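Local atomic coordinates of glycosyl hydrolase, family 8 (Clostridium perfringens, PDB entry 3REN), a protein that acts as an alpha-amylase, probably hydrolysing alpha-glucosidic bonds of starch-like glucans, on an (alpha/alpha)6-barrel fold of the kind found in glycoside hydrolase family 8. Residues K121-A126 with F137-I142; D115-I120 with K180-V185; K317-Y322 with G326-N331; Q279-S284 with I306-Y311. All blocks are in the same frame, centred on the assembly; numbering follows the deposited sequence.

Contact 1. Residues K121-A126 with F137-I142; sequences KALLLA and FYAINI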
loop_
_atom_site.group_PDB
_atom_site.type_symbol
_atom_site.label_atom_id
_atom_site.label_comp_id
_atom_site.label_asym_id
_atom_site.label_seq_id
_atom_site.Cartn_x
_atom_site.Cartn_y
_atom_site.Cartn_z
ATOM N N LYS A 121 6.296 -8.379 -5.145
ATOM C CA LYS A 121 6.716 -7.265 -5.985
ATOM C C LYS A 121 8.075 -6.731 -5.533
ATOM O O LYS A 121 8.965 -6.568 -6.359
ATOM C CB LYS A 121 5.686 -6.123 -5.947
ATOM C CG LYS A 121 6.022 -4.947 -6.899
ATOM C CD LYS A 121 5.025 -3.783 -6.654
ATOM C CE LYS A 121 5.028 -2.811 -7.840
ATOM N NZ LYS A 121 4.275 -1.494 -7.600
ATOM N N ALA A 122 8.259 -6.494 -4.233
ATOM C CA ALA A 122 9.555 -6.028 -3.703
ATOM C C ALA A 122 10.687 -7.010 -4.015
ATOM O O ALA A 122 11.798 -6.606 -4.373
ATOM C CB ALA A 122 9.470 -5.813 -2.204
ATOM N N LEU A 123 10.398 -8.294 -3.889
ATOM C CA LEU A 123 11.376 -9.357 -4.203
ATOM C C LEU A 123 11.745 -9.423 -5.688
ATOM O O LEU A 123 12.932 -9.536 -6.039
ATOM C CB LEU A 123 10.890 -10.708 -3.685
ATOM C CG LEU A 123 10.953 -10.883 -2.163
ATOM C CD1 LEU A 123 10.148 -12.110 -1.767
ATOM C CD2 LEU A 123 12.411 -11.011 -1.684
ATOM N N LEU A 124 10.750 -9.349 -6.574
ATOM C CA LEU A 124 11.024 -9.351 -8.011
ATOM C C LEU A 124 11.763 -8.079 -8.436
ATOM O O LEU A 124 12.709 -8.146 -9.217
ATOM C CB LEU A 124 9.757 -9.581 -8.828
ATOM C CG LEU A 124 9.097 -10.946 -8.578
ATOM C CD1 LEU A 124 7.762 -11.107 -9.363
ATOM C CD2 LEU A 124 10.083 -12.084 -8.907
ATOM N N LEU A 125 11.351 -6.920 -7.925
ATOM C CA LEU A 125 12.147 -5.703 -8.134
ATOM C C LEU A 125 13.594 -5.858 -7.629
ATOM O O LEU A 125 14.530 -5.407 -8.274
ATOM C CB LEU A 125 11.468 -4.473 -7.460
ATOM C CG LEU A 125 10.083 -4.106 -8.032
ATOM C CD1 LEU A 125 9.468 -2.939 -7.300
ATOM C CD2 LEU A 125 10.090 -3.876 -9.596
ATOM N N ALA A 126 13.767 -6.486 -6.482
ATOM C CA ALA A 126 15.090 -6.642 -5.893
ATOM C C ALA A 126 15.976 -7.522 -6.782
ATOM O O ALA A 126 17.164 -7.223 -7.010
ATOM C CB ALA A 126 14.985 -7.221 -4.486
ATOM N N PHE A 137 13.487 -16.564 -6.433
ATOM C CA PHE A 137 13.062 -17.908 -6.067
ATOM C C PHE A 137 12.152 -17.875 -4.861
ATOM O O PHE A 137 11.172 -18.613 -4.795
ATOM C CB PHE A 137 14.276 -18.813 -5.737
ATOM C CG PHE A 137 14.972 -19.357 -6.947
ATOM C CD1 PHE A 137 14.845 -18.731 -8.176
ATOM C CD2 PHE A 137 15.769 -20.504 -6.858
ATOM C CE1 PHE A 137 15.484 -19.249 -9.314
ATOM C CE2 PHE A 137 16.433 -20.999 -7.988
ATOM C CZ PHE A 137 16.272 -20.369 -9.210
ATOM N N TYR A 138 12.489 -17.021 -3.907
ATOM C CA TYR A 138 11.672 -16.888 -2.719
ATOM C C TYR A 138 10.297 -16.301 -3.112
ATOM O O TYR A 138 9.271 -16.810 -2.666
ATOM C CB TYR A 138 12.396 -16.052 -1.668
ATOM C CG TYR A 138 11.881 -16.319 -0.263
ATOM C CD1 TYR A 138 12.579 -17.179 0.604
ATOM C CD2 TYR A 138 10.712 -15.690 0.218
ATOM C CE1 TYR A 138 12.139 -17.416 1.889
ATOM C CE2 TYR A 138 10.260 -15.935 1.528
ATOM C CZ TYR A 138 10.973 -16.798 2.338
ATOM O OH TYR A 138 10.528 -17.078 3.612
ATOM N N ALA A 139 10.277 -15.278 -3.963
ATOM C CA ALA A 139 9.004 -14.735 -4.508
ATOM C C ALA A 139 8.116 -15.776 -5.200
ATOM O O ALA A 139 6.885 -15.781 -5.032
ATOM C CB ALA A 139 9.282 -13.587 -5.463
ATOM N N ILE A 140 8.742 -16.652 -5.970
ATOM C CA ILE A 140 8.082 -17.777 -6.621
ATOM C C ILE A 140 7.427 -18.743 -5.653
ATOM O O ILE A 140 6.302 -19.183 -5.873
ATOM C CB ILE A 140 9.091 -18.495 -7.581
ATOM C CG1 ILE A 140 9.315 -17.617 -8.809
ATOM C CG2 ILE A 140 8.616 -19.940 -7.972
ATOM C CD1 ILE A 140 10.653 -17.863 -9.558
ATOM N N ASN A 141 8.134 -19.110 -4.590
ATOM C CA ASN A 141 7.561 -19.935 -3.536
ATOM C C ASN A 141 6.243 -19.294 -3.053
ATOM O O ASN A 141 5.225 -19.986 -2.932
ATOM C CB ASN A 141 8.459 -19.996 -2.294
ATOM C CG ASN A 141 9.728 -20.819 -2.458
ATOM O OD1 ASN A 141 9.832 -21.700 -3.303
ATOM N ND2 ASN A 141 10.704 -20.561 -1.544
ATOM N N ILE A 142 6.274 -18.003 -2.729
ATOM C CA ILE A 142 5.076 -17.277 -2.235
ATOM C C ILE A 142 3.961 -17.274 -3.266
ATOM O O ILE A 142 2.785 -17.528 -2.933
ATOM C CB ILE A 142 5.351 -15.775 -1.888
ATOM C CG1 ILE A 142 6.645 -15.607 -1.102
ATOM C CG2 ILE A 142 4.163 -15.165 -1.110
ATOM C CD1 ILE A 142 6.682 -16.413 0.125
#
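Leu-123 and Ala-139 meet where segments 121-126 and 137-142, of helices 113-130 and 133-150, come closest, and the contact between them is wholly apolar. The CB atoms of these two residues lie 3.7 Å apart, and their CA atoms, 5.9 Å from each other, form the nearest pair of the two segments. The small methyl of Ala-139 lets the backbones draw together: the axes of 121-126 and 137-142 approach to 8.8 Å while running nearly antiparallel, at 153°. That methyl is held between two leucines, since CD2 of Leu-124 reaches it as well, at 3.8 Å from Ala-139 CB. Leu-124 starts off to one side of the interface; with CG anti to its own carbonyl carbon (chi1 -63°), CD1 carries the chain on and CD2, the other branch, turns to the alanine.

One aromatic group joins this aliphatic set. Leu-123 CD1 lies 4.0 Å from Ala-139 CA and also reaches the Tyr-138 ring obliquely, 4.1 Å from its CD2 atom. CG of Tyr-138 is anti to the backbone N (chi1 -157°), which carries the ring along the flank of the interface. All four touching residues are buried.

Only a short connection separates the two helices, so the contact joins two consecutive helices of the (alpha/alpha)6-barrel fold as an antiparallel hairpin. Phe-85 of helix 78-89 packs on Leu-123 and stacks edge-to-face with Tyr-138, while Met-69 of helix 62-74 also touches Leu-123. Leu-124 packs against Leu-181 and Leu-182 of helix 176-185.

Contact 2. Residues D115-I120 with K180-V185; sequences DELRII and KLLSQV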
loop_
_atom_site.group_PDB
_atom_site.type_symbol
_atom_site.label_atom_id
_atom_site.label_comp_id
_atom_site.label_asym_id
_atom_site.label_seq_id
_atom_site.Cartn_x
_atom_site.Cartn_y
_atom_site.Cartn_z
ATOM N N ASP A 115 -0.851 -8.289 0.993
ATOM C CA ASP A 115 0.467 -8.284 1.611
ATOM C C ASP A 115 1.428 -9.248 0.893
ATOM O O ASP A 115 2.628 -8.946 0.768
ATOM C CB ASP A 115 0.445 -8.702 3.081
ATOM C CG ASP A 115 -0.443 -7.855 3.942
ATOM O OD1 ASP A 115 -0.609 -6.645 3.676
ATOM O OD2 ASP A 115 -0.945 -8.423 4.939
ATOM N N GLU A 116 0.918 -10.404 0.470
ATOM C CA GLU A 116 1.733 -11.396 -0.227
ATOM C C GLU A 116 2.209 -10.796 -1.535
ATOM O O GLU A 116 3.379 -10.879 -1.862
ATOM C CB GLU A 116 0.943 -12.688 -0.524
ATOM C CG GLU A 116 0.138 -13.216 0.663
ATOM C CD GLU A 116 1.057 -13.509 1.834
ATOM O OE1 GLU A 116 2.207 -13.954 1.570
ATOM O OE2 GLU A 116 0.649 -13.303 2.995
ATOM N N LEU A 117 1.290 -10.164 -2.271
ATOM C CA LEU A 117 1.635 -9.625 -3.571
ATOM C C LEU A 117 2.608 -8.429 -3.441
ATOM O O LEU A 117 3.439 -8.254 -4.309
ATOM C CB LEU A 117 0.382 -9.229 -4.372
ATOM C CG LEU A 117 -0.460 -10.407 -4.899
ATOM C CD1 LEU A 117 -1.852 -9.939 -5.348
ATOM C CD2 LEU A 117 0.245 -11.083 -6.036
ATOM N N ARG A 118 2.473 -7.609 -2.384
ATOM C CA ARG A 118 3.388 -6.489 -2.166
ATOM C C ARG A 118 4.825 -6.977 -1.933
ATOM O O ARG A 118 5.787 -6.351 -2.397
ATOM C CB ARG A 118 2.965 -5.658 -0.970
ATOM C CG ARG A 118 3.722 -4.338 -0.830
ATOM C CD ARG A 118 3.346 -3.576 0.431
ATOM N NE ARG A 118 1.953 -3.091 0.444
ATOM C CZ ARG A 118 0.948 -3.657 1.115
ATOM N NH1 ARG A 118 1.120 -4.775 1.815
ATOM N NH2 ARG A 118 -0.262 -3.108 1.073
ATOM N N ILE A 119 4.961 -8.058 -1.178
ATOM C CA ILE A 119 6.247 -8.700 -0.905
ATOM C C ILE A 119 6.854 -9.381 -2.135
ATOM O O ILE A 119 8.062 -9.267 -2.388
ATOM C CB ILE A 119 6.112 -9.638 0.321
ATOM C CG1 ILE A 119 5.989 -8.741 1.567
ATOM C CG2 ILE A 119 7.388 -10.579 0.456
ATOM C CD1 ILE A 119 5.549 -9.398 2.850
ATOM N N ILE A 120 6.023 -10.058 -2.922
ATOM C CA ILE A 120 6.473 -10.625 -4.171
ATOM C C ILE A 120 7.010 -9.509 -5.063
ATOM O O ILE A 120 8.058 -9.673 -5.658
ATOM C CB ILE A 120 5.350 -11.406 -4.876
ATOM C CG1 ILE A 120 5.139 -12.752 -4.194
ATOM C CG2 ILE A 120 5.699 -11.636 -6.361
ATOM C CD1 ILE A 120 3.636 -13.196 -4.170
ATOM N N LYS A 180 1.799 -8.888 -13.572
ATOM C CA LYS A 180 2.558 -8.675 -14.788
ATOM C C LYS A 180 3.996 -9.169 -14.595
ATOM O O LYS A 180 4.473 -9.985 -15.376
ATOM C CB LYS A 180 2.593 -7.195 -15.120
ATOM C CG LYS A 180 3.382 -6.866 -16.401
ATOM C CD LYS A 180 2.884 -5.582 -16.989
ATOM C CE LYS A 180 3.646 -5.279 -18.262
ATOM N NZ LYS A 180 3.002 -4.135 -18.916
ATOM N N LEU A 181 4.659 -8.775 -13.541
ATOM C CA LEU A 181 5.990 -9.277 -13.338
ATOM C C LEU A 181 5.990 -10.814 -13.252
ATOM O O LEU A 181 6.781 -11.453 -13.886
ATOM C CB LEU A 181 6.544 -8.734 -12.064
ATOM C CG LEU A 181 7.305 -7.444 -12.082
ATOM C CD1 LEU A 181 7.563 -6.844 -13.374
ATOM C CD2 LEU A 181 7.075 -6.524 -11.017
ATOM N N LEU A 182 5.056 -11.375 -12.502
ATOM C CA LEU A 182 4.934 -12.836 -12.392
ATOM C C LEU A 182 4.721 -13.570 -13.738
ATOM O O LEU A 182 5.198 -14.726 -13.921
ATOM C CB LEU A 182 3.814 -13.205 -11.395
ATOM C CG LEU A 182 4.201 -13.074 -9.907
ATOM C CD1 LEU A 182 2.959 -13.105 -8.945
ATOM C CD2 LEU A 182 5.265 -14.111 -9.507
ATOM N N SER A 183 3.977 -12.914 -14.648
ATOM C CA SER A 183 3.680 -13.448 -15.977
ATOM C C SER A 183 4.933 -13.584 -16.816
ATOM O O SER A 183 4.992 -14.416 -17.701
ATOM C CB SER A 183 2.692 -12.538 -16.713
ATOM O OG SER A 183 1.497 -12.403 -15.976
ATOM N N GLN A 184 5.927 -12.745 -16.531
ATOM C CA GLN A 184 7.204 -12.760 -17.261
ATOM C C GLN A 184 8.071 -13.926 -16.835
ATOM O O GLN A 184 8.947 -14.374 -17.581
ATOM C CB GLN A 184 7.965 -11.453 -17.039
ATOM C CG GLN A 184 7.396 -10.317 -17.860
ATOM C CD GLN A 184 7.575 -8.962 -17.224
ATOM O OE1 GLN A 184 8.438 -8.764 -16.358
ATOM N NE2 GLN A 184 6.759 -7.999 -17.658
ATOM N N VAL A 185 7.828 -14.406 -15.619
ATOM C CA VAL A 185 8.461 -15.615 -15.110
ATOM C C VAL A 185 7.665 -16.841 -15.579
ATOM O O VAL A 185 8.249 -17.782 -16.123
ATOM C CB VAL A 185 8.598 -15.571 -13.554
ATOM C CG1 VAL A 185 9.296 -16.823 -13.030
ATOM C CG2 VAL A 185 9.368 -14.306 -13.127
#
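Ile-120 and Leu-182 hold the closest backbone positions of segments 115-120 and 180-185, yet their CA atoms are still 8.7 Å apart, so these two helical segments meet through side chains and not through backbone packing. Both residues send their CB toward the opposite segment. The CG2 methyl of Ile-120 makes the contact: it rests in the fork of Leu-182, 4.0 Å from Leu-182 CD2 and equally close to CD1, with CG of the leucine hardly farther. The two side chains cross at about a right angle. Because Ile-120 places CG2 anti to its backbone N, it is this branch, and not CG1, that faces the leucine. Leu-117, one helical turn earlier, adds a looser touch at the side, its CD2 methyl 4.5 Å from Leu-182 CD1.

The contact links helix 113-130 to helix 176-185, two helices of the (alpha/alpha)6 barrel separated in sequence by helix 133-150. That intervening helix fills in beside them, with Ile-142 against Ile-120 and Ala-143 against Leu-182. A polar tie lies close by, where the carbonyl O of Leu-117 is hydrogen-bonded to Thr-178 OG1. Away from the apolar patch, Arg-118 and Asp-115 form a salt bridge within their helix: Arg-118 NH1 reaches Asp-115 OD1 at 3.2 Å, on the anti side of the carboxylate, and OD1 lies in the guanidinium plane.

Contact 3. Residues K317-Y322 with G326-N331; sequences KDSVLY and GDEKTN. With EDO (1,2-ethanediol), chain L.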
loop_
_atom_site.group_PDB
_atom_site.type_symbol
_atom_site.label_atom_id
_atom_site.label_comp_id
_atom_site.label_asym_id
_atom_site.label_seq_id
_atom_site.Cartn_x
_atom_site.Cartn_y
_atom_site.Cartn_z
ATOM N N LYS A 317 10.261 20.393 16.534
ATOM C CA LYS A 317 11.424 19.609 16.986
ATOM C C LYS A 317 11.294 19.106 18.443
ATOM O O LYS A 317 12.016 18.185 18.844
ATOM C CB LYS A 317 12.767 20.362 16.805
ATOM C CG LYS A 317 12.921 21.178 15.519
ATOM C CD LYS A 317 13.955 20.629 14.528
ATOM C CE LYS A 317 14.084 21.623 13.369
ATOM N NZ LYS A 317 15.177 21.323 12.405
ATOM N N ASP A 318 10.389 19.700 19.223
ATOM C CA ASP A 318 10.195 19.291 20.634
ATOM C C ASP A 318 9.141 18.185 20.809
ATOM O O ASP A 318 8.903 17.722 21.925
ATOM C CB ASP A 318 9.837 20.504 21.520
ATOM C CG ASP A 318 10.920 21.627 21.479
ATOM O OD1 ASP A 318 12.150 21.319 21.456
ATOM O OD2 ASP A 318 10.524 22.826 21.448
ATOM N N SER A 319 8.493 17.783 19.717
ATOM C CA SER A 319 7.561 16.669 19.767
ATOM C C SER A 319 8.316 15.356 19.576
ATOM O O SER A 319 9.148 15.242 18.670
ATOM C CB SER A 319 6.530 16.761 18.644
ATOM O OG SER A 319 5.564 15.726 18.789
ATOM N N VAL A 320 7.980 14.360 20.396
ATOM C CA VAL A 320 8.472 13.008 20.154
ATOM C C VAL A 320 8.061 12.510 18.766
ATOM O O VAL A 320 8.684 11.577 18.231
ATOM C CB VAL A 320 8.032 12.012 21.244
ATOM C CG1 VAL A 320 8.519 12.475 22.636
ATOM C CG2 VAL A 320 6.537 11.792 21.207
ATOM N N LEU A 321 7.070 13.171 18.149
ATOM C CA LEU A 321 6.583 12.746 16.830
ATOM C C LEU A 321 7.199 13.520 15.698
ATOM O O LEU A 321 6.791 13.351 14.555
ATOM C CB LEU A 321 5.051 12.802 16.711
ATOM C CG LEU A 321 4.207 12.107 17.757
ATOM C CD1 LEU A 321 2.714 12.297 17.450
ATOM C CD2 LEU A 321 4.618 10.613 17.882
ATOM N N TYR A 322 8.172 14.372 16.014
ATOM C CA TYR A 322 8.877 15.126 14.984
ATOM C C TYR A 322 9.243 14.223 13.803
ATOM O O TYR A 322 9.900 13.189 13.953
ATOM C CB TYR A 322 10.135 15.760 15.558
ATOM C CG TYR A 322 10.960 16.453 14.528
ATOM C CD1 TYR A 322 10.526 17.672 13.972
ATOM C CD2 TYR A 322 12.164 15.909 14.085
ATOM C CE1 TYR A 322 11.262 18.328 13.001
ATOM C CE2 TYR A 322 12.923 16.572 13.086
ATOM C CZ TYR A 322 12.457 17.785 12.567
ATOM O OH TYR A 322 13.176 18.455 11.595
ATOM N N GLY A 326 0.677 12.011 12.642
ATOM C CA GLY A 326 -0.193 11.522 13.703
ATOM C C GLY A 326 -0.674 12.641 14.599
ATOM O O GLY A 326 -0.534 13.815 14.281
ATOM N N ASP A 327 -1.246 12.276 15.737
ATOM C CA ASP A 327 -1.917 13.254 16.551
ATOM C C ASP A 327 -1.007 13.575 17.709
ATOM O O ASP A 327 -0.825 12.750 18.589
ATOM C CB ASP A 327 -3.279 12.694 17.005
ATOM C CG ASP A 327 -4.138 13.739 17.751
ATOM O OD1 ASP A 327 -3.596 14.763 18.229
ATOM O OD2 ASP A 327 -5.359 13.519 17.868
ATOM N N GLU A 328 -0.408 14.761 17.688
ATOM C CA GLU A 328 0.455 15.236 18.795
ATOM C C GLU A 328 -0.173 15.175 20.185
ATOM O O GLU A 328 0.554 15.019 21.162
ATOM C CB GLU A 328 0.924 16.665 18.558
ATOM C CG GLU A 328 1.938 16.835 17.460
ATOM C CD GLU A 328 2.470 18.257 17.381
ATOM O OE1 GLU A 328 3.106 18.737 18.360
ATOM O OE2 GLU A 328 2.280 18.886 16.323
ATOM N N LYS A 329 -1.505 15.297 20.274
ATOM C CA LYS A 329 -2.207 15.413 21.569
ATOM C C LYS A 329 -2.271 14.098 22.289
ATOM O O LYS A 329 -2.217 14.061 23.498
ATOM C CB LYS A 329 -3.659 15.883 21.399
ATOM C CG LYS A 329 -3.861 17.172 20.601
ATOM C CD LYS A 329 -4.068 18.372 21.498
ATOM C CE LYS A 329 -5.134 19.320 20.938
ATOM N NZ LYS A 329 -4.769 19.931 19.614
ATOM N N THR A 330 -2.409 13.015 21.540
ATOM C CA THR A 330 -2.622 11.707 22.119
ATOM C C THR A 330 -1.493 10.733 21.766
ATOM O O THR A 330 -1.537 9.585 22.185
ATOM C CB THR A 330 -3.934 11.085 21.584
ATOM O OG1 THR A 330 -3.877 11.068 20.153
ATOM C CG2 THR A 330 -5.175 11.911 22.027
ATOM N N ASN A 331 -0.503 11.183 20.995
ATOM C CA ASN A 331 0.517 10.286 20.401
ATOM C C ASN A 331 -0.063 9.111 19.625
ATOM O O ASN A 331 0.494 7.999 19.629
ATOM C CB ASN A 331 1.515 9.788 21.447
ATOM C CG ASN A 331 2.463 10.869 21.869
ATOM O OD1 ASN A 331 2.606 11.877 21.158
ATOM N ND2 ASN A 331 3.111 10.691 23.012
HETATM C C1 EDO L . 3.411 21.083 14.236
HETATM O O1 EDO L . 4.589 20.343 14.607
HETATM C C2 EDO L . 3.621 21.750 12.882
HETATM O O2 EDO L . 3.850 20.751 11.888
#
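Leu-321 reaches across to the loop 326-331 with its CD1 methyl, which meets backbone and side chain together. Leu-321 CD1 lies 3.7 Å from the carbonyl O of Asp-327 and 3.9 Å from Glu-328 CA. The same methyl is 3.7 Å from Asn-331 OD1, which also sits close to CG of the leucine, so the amide oxygen lies near the branch point. Val-320, next to the leucine in the chain, also meets this amide, its CG2 being 3.9 Å from Asn-331 OD1, and the two side chains cross at about a right angle. Ser-319 and Glu-328 come together more loosely, with 3.9 Å between Ser-319 OG and Glu-328 OE1.

Local turns set these groups in place. Ser-319 to Tyr-322 forms a type I beta turn, closed by Tyr-322 N to Ser-319 O at 3.0 Å, and it presents Val-320 and Leu-321 side by side. Facing it, Asp-327 makes an Asx turn: its OD1 accepts from Lys-329 N at 3.0 Å, met from above the carboxylate plane. The extended chain of Glu-328 carries its OE2 to a weak hydrogen bond with an ethanediol, probably from the crystallisation liquor, which also binds the backbone N atoms of Lys-315 and Asn-316. Farther out, Phe-29 of helix 21-33 and Val-333 pack on Leu-321, and Tyr-45 touches both Val-320 and Asn-331.

The whole belongs to the connection between helices 299-312 and 335-346, an irregular surface loop of the (alpha/alpha)6 barrel in which a type I turn and an Asx turn lie on the two segments that meet at the buried Leu-321.

Contact 4. Residues Q279-S284 with I306-Y311; sequences QIESPS and IDKLKY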
loop_
_atom_site.group_PDB
_atom_site.type_symbol
_atom_site.label_atom_id
_atom_site.label_comp_id
_atom_site.label_asym_id
_atom_site.label_seq_id
_atom_site.Cartn_x
_atom_site.Cartn_y
_atom_site.Cartn_z
ATOM N N GLN A 279 -15.162 14.416 5.942
ATOM C CA GLN A 279 -14.217 15.527 6.119
ATOM C C GLN A 279 -12.793 15.045 6.383
ATOM O O GLN A 279 -11.883 15.852 6.647
ATOM C CB GLN A 279 -14.642 16.389 7.296
ATOM C CG GLN A 279 -15.722 17.382 6.964
ATOM C CD GLN A 279 -16.206 18.080 8.233
ATOM O OE1 GLN A 279 -16.943 17.494 9.036
ATOM N NE2 GLN A 279 -15.766 19.325 8.429
ATOM N N ILE A 280 -12.600 13.738 6.325
ATOM C CA ILE A 280 -11.342 13.148 6.765
ATOM C C ILE A 280 -10.329 13.127 5.625
ATOM O O ILE A 280 -10.598 12.567 4.564
ATOM C CB ILE A 280 -11.554 11.715 7.345
ATOM C CG1 ILE A 280 -12.579 11.734 8.502
ATOM C CG2 ILE A 280 -10.207 11.070 7.797
ATOM C CD1 ILE A 280 -12.363 12.801 9.597
ATOM N N GLU A 281 -9.171 13.742 5.864
ATOM C CA GLU A 281 -8.039 13.626 4.964
ATOM C C GLU A 281 -7.069 12.542 5.515
ATOM O O GLU A 281 -7.115 12.209 6.689
ATOM C CB GLU A 281 -7.302 14.952 4.888
ATOM C CG GLU A 281 -7.967 16.048 4.058
ATOM C CD GLU A 281 -7.159 17.327 4.177
ATOM O OE1 GLU A 281 -6.457 17.684 3.210
ATOM O OE2 GLU A 281 -7.177 17.935 5.273
ATOM N N SER A 282 -6.173 12.041 4.676
ATOM C CA SER A 282 -5.240 10.986 5.088
ATOM C C SER A 282 -3.912 11.134 4.347
ATOM O O SER A 282 -3.912 11.313 3.154
ATOM C CB SER A 282 -5.910 9.631 4.744
ATOM O OG SER A 282 -4.985 8.601 4.506
ATOM N N PRO A 283 -2.767 11.036 5.045
ATOM C CA PRO A 283 -1.485 10.996 4.317
ATOM C C PRO A 283 -1.421 9.873 3.249
ATOM O O PRO A 283 -0.721 10.026 2.265
ATOM C CB PRO A 283 -0.460 10.692 5.428
ATOM C CG PRO A 283 -1.155 11.162 6.707
ATOM C CD PRO A 283 -2.595 10.885 6.507
ATOM N N SER A 284 -2.136 8.762 3.448
ATOM C CA SER A 284 -2.108 7.647 2.475
ATOM C C SER A 284 -2.790 8.003 1.164
ATOM O O SER A 284 -2.361 7.565 0.091
ATOM C CB SER A 284 -2.744 6.397 3.078
ATOM O OG SER A 284 -1.903 5.908 4.095
ATOM N N ILE A 306 2.238 16.640 -2.678
ATOM C CA ILE A 306 3.392 16.747 -1.774
ATOM C C ILE A 306 3.241 17.906 -0.749
ATOM O O ILE A 306 3.620 17.783 0.414
ATOM C CB ILE A 306 4.711 16.936 -2.567
ATOM C CG1 ILE A 306 5.033 15.695 -3.442
ATOM C CG2 ILE A 306 5.872 17.252 -1.627
ATOM C CD1 ILE A 306 5.348 14.374 -2.676
ATOM N N ASP A 307 2.704 19.039 -1.194
ATOM C CA ASP A 307 2.479 20.156 -0.306
ATOM C C ASP A 307 1.585 19.756 0.845
ATOM O O ASP A 307 1.839 20.164 1.968
ATOM C CB ASP A 307 1.906 21.370 -1.052
ATOM C CG ASP A 307 2.978 22.122 -1.852
ATOM O OD1 ASP A 307 4.195 21.823 -1.716
ATOM O OD2 ASP A 307 2.604 23.001 -2.655
ATOM N N LYS A 308 0.560 18.944 0.591
ATOM C CA LYS A 308 -0.281 18.456 1.700
ATOM C C LYS A 308 0.488 17.599 2.685
ATOM O O LYS A 308 0.267 17.703 3.893
ATOM C CB LYS A 308 -1.507 17.669 1.223
ATOM C CG LYS A 308 -2.469 18.483 0.431
ATOM C CD LYS A 308 -3.158 19.490 1.312
ATOM C CE LYS A 308 -4.365 20.105 0.583
ATOM N NZ LYS A 308 -5.038 21.044 1.524
ATOM N N LEU A 309 1.367 16.738 2.171
ATOM C CA LEU A 309 2.178 15.890 3.041
ATOM C C LEU A 309 3.164 16.730 3.846
ATOM O O LEU A 309 3.330 16.522 5.029
ATOM C CB LEU A 309 2.889 14.769 2.246
ATOM C CG LEU A 309 2.036 13.674 1.587
ATOM C CD1 LEU A 309 2.990 12.674 0.877
ATOM C CD2 LEU A 309 1.213 12.935 2.643
ATOM N N LYS A 310 3.810 17.711 3.212
ATOM C CA LYS A 310 4.666 18.608 3.976
ATOM C C LYS A 310 3.936 19.333 5.110
ATOM O O LYS A 310 4.493 19.548 6.190
ATOM C CB LYS A 310 5.247 19.672 3.075
ATOM C CG LYS A 310 6.117 19.157 1.944
ATOM C CD LYS A 310 7.013 20.352 1.570
ATOM C CE LYS A 310 7.116 20.530 0.124
ATOM N NZ LYS A 310 8.129 21.605 0.005
ATOM N N TYR A 311 2.713 19.765 4.820
ATOM C CA TYR A 311 1.897 20.523 5.752
ATOM C C TYR A 311 1.526 19.697 6.967
ATOM O O TYR A 311 1.598 20.195 8.077
ATOM C CB TYR A 311 0.595 20.969 5.081
ATOM C CG TYR A 311 -0.251 21.806 6.002
ATOM C CD1 TYR A 311 0.054 23.157 6.226
ATOM C CD2 TYR A 311 -1.367 21.261 6.640
ATOM C CE1 TYR A 311 -0.717 23.924 7.070
ATOM C CE2 TYR A 311 -2.148 22.014 7.463
ATOM C CZ TYR A 311 -1.819 23.342 7.677
ATOM O OH TYR A 311 -2.618 24.083 8.502
HETATM O O HOH W 1 -6.283 20.362 3.928
#
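Glu-281 and Lys-308 approach each other at about a right angle beside the start of helix 283-296, which pairs with helix 299-312 in the (alpha/alpha)6 barrel. Glu-281 extends beyond CG, whereas Lys-308 bends at chi2 (-69°) before running straight to its ammonium end. Their charged atoms stay beyond salt-bridge range, 4.0 Å between Glu-281 OE1 and Lys-308 NZ, and a water joins them: it donates to Glu-281 OE1 at 2.8 Å and accepts from Lys-308 NZ at 2.8 Å. The glutamate is further held by Tyr-286, whose OH is hydrogen-bonded to OE1, and Lys-308 NZ has a weak bond to the carbonyl O of Gly-263.

Beside this polar pair, Leu-309 turns its CD2 branch to Pro-283 in the first turn of the helix, 3.9 Å from the proline CB. Ala-344 and Phe-345 of helix 335-346 also pack on this leucine. Ser-282 occupies the N-cap, its OG accepting a weak, bent bond from Ser-284 N (130° at the hydrogen). Leu-309 CD2 comes nearest to the backbone of the proline, lying 3.5 Å from Pro-283 O, an oxygen that is also hydrogen-bonded to Ser-287 OG.

How the contacts relate
Contacts 1 and 2 share helix 113-130 and lie with centres about 7 Å apart; they touch, as where Ala-139 O meets Ile-120 CG1 at 3.6 Å. Both are buried and purely aliphatic or aromatic across their interfaces, but contact 1 closes a hairpin between consecutive helices, whereas contact 2 joins helices distant in sequence. Contacts 3 and 4 lie on the opposite side of the chain's centre, their own centres about 16 Å apart; contact 4 uses the last turns of helix 299-312 and contact 3 the loop that follows it. Contact 4, partly buried, mixes a water-bridged charged pair with apolar packing; contact 3, at the surface, relies on turns and on a leucine set against polar atoms.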